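Local atomic coordinates of myosin regulatory light chain (PDB entry 2BL0), a protein that serves as the regulatory light chain of Physarum myosin II and binds calcium through an EF-hand. Residues T20-K25 / K58-E63. Residues are numbered along the deposited sequence; the frame is centred on the assembly and turned at random.
Sequences TGFITK and KIQFPE. With CA (calcium ion), chain E.
Ile23 and Ile59 pair through two backbone hydrogen bonds, the centre of the short antiparallel sheet that couples the two loops of an EF-hand pair. Ile59 N gives a nearly straight bond to Ile23 O at 2.9 Å (172°). Ile23 N returns one to Ile59 O at 3.0 Å. The second loop holds calcium: Lys58 binds it by its carbonyl O at 2.3 Å, and Glu63 grips it with both carboxylate oxygens. Asp52, Thr54 and Asn56 complete the site. Glu63 OE1 also accepts a hydrogen bond from Gln60 N at 2.8 Å through its anti lone pair, which ties the carboxylate to the backbone between the two ligands. A water bridges Gly21 O and Phe61 N, adding a link beside the strands. On the buried side, Ile23 CB meets Ile59 CB at 4.0 Å; Ile23 packs on Phe12 and Phe15 of helix 3-15, Ile59 on Phe48 and Ala51 of helix 41-51. On the other side Phe22 and Lys58 lie alongside each other. With chi1 at 59°, Phe22 CG sits between backbone N and carbonyl carbon, and one ring face turns to the lysine chain. Cutting Phe22 back to an alanine is likely to leave the Lys58 methylenes without this cover and freer to turn. Lys58 CD makes a CH-pi contact 3.6 Å from the Phe22 ring centroid, while Thr20 OG1 sits over the opposite face.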
loop_
_atom_site.group_PDB
_atom_site.type_symbol
_atom_site.label_atom_id
_atom_site.label_comp_id
_atom_site.label_asym_id
_atom_site.label_seq_id
_atom_site.Cartn_x
_atom_site.Cartn_y
_atom_site.Cartn_z
ATOM N N THR C 20 -1.000 10.371 -40.753
ATOM C CA THR C 20 -2.073 9.614 -41.404
ATOM C C THR C 20 -3.039 8.948 -40.439
ATOM O O THR C 20 -4.109 8.501 -40.843
ATOM C CB THR C 20 -1.480 8.537 -42.305
ATOM O OG1 THR C 20 -0.635 7.666 -41.539
ATOM C CG2 THR C 20 -0.567 9.134 -43.324
ATOM N N GLY C 21 -2.650 8.843 -39.174
ATOM C CA GLY C 21 -3.441 8.173 -38.162
ATOM C C GLY C 21 -3.130 6.689 -38.031
ATOM O O GLY C 21 -3.770 6.009 -37.242
ATOM N N PHE C 22 -2.133 6.192 -38.765
ATOM C CA PHE C 22 -1.740 4.774 -38.672
ATOM C C PHE C 22 -0.305 4.543 -39.123
ATOM O O PHE C 22 0.267 5.370 -39.846
ATOM C CB PHE C 22 -2.721 3.868 -39.443
ATOM C CG PHE C 22 -2.826 4.195 -40.902
ATOM C CD1 PHE C 22 -1.900 3.700 -41.808
ATOM C CD2 PHE C 22 -3.853 5.005 -41.372
ATOM C CE1 PHE C 22 -1.984 4.035 -43.177
ATOM C CE2 PHE C 22 -3.937 5.343 -42.724
ATOM C CZ PHE C 22 -3.016 4.846 -43.626
ATOM N N ILE C 23 0.271 3.416 -38.700
ATOM C CA ILE C 23 1.650 3.057 -39.003
ATOM C C ILE C 23 1.674 1.857 -39.897
ATOM O O ILE C 23 1.196 0.789 -39.513
ATOM C CB ILE C 23 2.428 2.728 -37.730
ATOM C CG1 ILE C 23 2.363 3.900 -36.741
ATOM C CG2 ILE C 23 3.879 2.314 -38.092
ATOM C CD1 ILE C 23 2.904 3.575 -35.372
ATOM N N THR C 24 2.262 2.027 -41.075
ATOM C CA THR C 24 2.444 0.948 -42.020
ATOM C C THR C 24 3.792 0.288 -41.787
ATOM O O THR C 24 4.613 0.814 -41.045
ATOM C CB THR C 24 2.396 1.482 -43.463
ATOM O OG1 THR C 24 3.429 2.457 -43.646
ATOM C CG2 THR C 24 1.115 2.246 -43.729
ATOM N N LYS C 25 4.035 -0.847 -42.444
ATOM C CA LYS C 25 5.345 -1.495 -42.382
ATOM C C LYS C 25 6.428 -0.542 -42.867
ATOM O O LYS C 25 7.444 -0.406 -42.217
ATOM C CB LYS C 25 5.407 -2.786 -43.196
ATOM C CG LYS C 25 4.906 -3.986 -42.445
ATOM C CD LYS C 25 5.187 -5.279 -43.199
ATOM C CE LYS C 25 4.670 -6.469 -42.423
ATOM N NZ LYS C 25 5.289 -7.751 -42.905
ATOM N N LYS C 58 -1.864 -1.990 -41.266
ATOM C CA LYS C 58 -1.908 -0.635 -40.707
ATOM C C LYS C 58 -2.160 -0.689 -39.195
ATOM O O LYS C 58 -3.168 -1.224 -38.771
ATOM C CB LYS C 58 -3.034 0.161 -41.365
ATOM C CG LYS C 58 -2.855 0.441 -42.863
ATOM C CD LYS C 58 -4.011 1.293 -43.376
ATOM C CE LYS C 58 -3.871 1.641 -44.834
ATOM N NZ LYS C 58 -4.420 0.588 -45.696
ATOM N N ILE C 59 -1.254 -0.148 -38.386
ATOM C CA ILE C 59 -1.389 -0.117 -36.936
ATOM C C ILE C 59 -2.138 1.162 -36.555
ATOM O O ILE C 59 -1.604 2.257 -36.714
ATOM C CB ILE C 59 0.004 -0.114 -36.229
ATOM C CG1 ILE C 59 0.868 -1.313 -36.640
ATOM C CG2 ILE C 59 -0.197 -0.065 -34.685
ATOM C CD1 ILE C 59 2.337 -1.203 -36.241
ATOM N N GLN C 60 -3.371 1.020 -36.082
ATOM C CA GLN C 60 -4.151 2.149 -35.565
ATOM C C GLN C 60 -3.733 2.417 -34.123
ATOM O O GLN C 60 -3.227 1.525 -33.452
ATOM C CB GLN C 60 -5.653 1.854 -35.580
ATOM C CG GLN C 60 -6.240 1.246 -36.871
ATOM C CD GLN C 60 -5.960 2.065 -38.117
ATOM O OE1 GLN C 60 -5.757 1.492 -39.210
ATOM N NE2 GLN C 60 -5.956 3.396 -37.981
ATOM N N PHE C 61 -3.995 3.616 -33.613
ATOM C CA PHE C 61 -3.714 3.868 -32.211
ATOM C C PHE C 61 -4.339 2.823 -31.261
ATOM O O PHE C 61 -3.645 2.312 -30.401
ATOM C CB PHE C 61 -4.096 5.289 -31.757
ATOM C CG PHE C 61 -3.887 5.494 -30.289
ATOM C CD1 PHE C 61 -2.623 5.329 -29.747
ATOM C CD2 PHE C 61 -4.953 5.767 -29.434
ATOM C CE1 PHE C 61 -2.403 5.459 -28.394
ATOM C CE2 PHE C 61 -4.737 5.908 -28.072
ATOM C CZ PHE C 61 -3.451 5.745 -27.551
ATOM N N PRO C 62 -5.638 2.513 -31.349
ATOM C CA PRO C 62 -6.185 1.508 -30.415
ATOM C C PRO C 62 -5.449 0.161 -30.415
ATOM O O PRO C 62 -5.390 -0.475 -29.365
ATOM C CB PRO C 62 -7.634 1.365 -30.842
ATOM C CG PRO C 62 -7.974 2.730 -31.459
ATOM C CD PRO C 62 -6.703 3.148 -32.156
ATOM N N GLU C 63 -4.922 -0.252 -31.568
ATOM C CA GLU C 63 -4.130 -1.479 -31.687
ATOM C C GLU C 63 -2.799 -1.353 -30.937
ATOM O O GLU C 63 -2.414 -2.239 -30.192
ATOM C CB GLU C 63 -3.884 -1.811 -33.151
ATOM C CG GLU C 63 -5.122 -2.269 -33.911
ATOM C CD GLU C 63 -4.827 -2.525 -35.377
ATOM O OE1 GLU C 63 -4.457 -1.563 -36.045
ATOM O OE2 GLU C 63 -4.857 -3.677 -35.867
HETATM CA CA CA E . -4.643 -2.882 -38.158
HETATM O O HOH W 1 -5.249 5.758 -35.061
#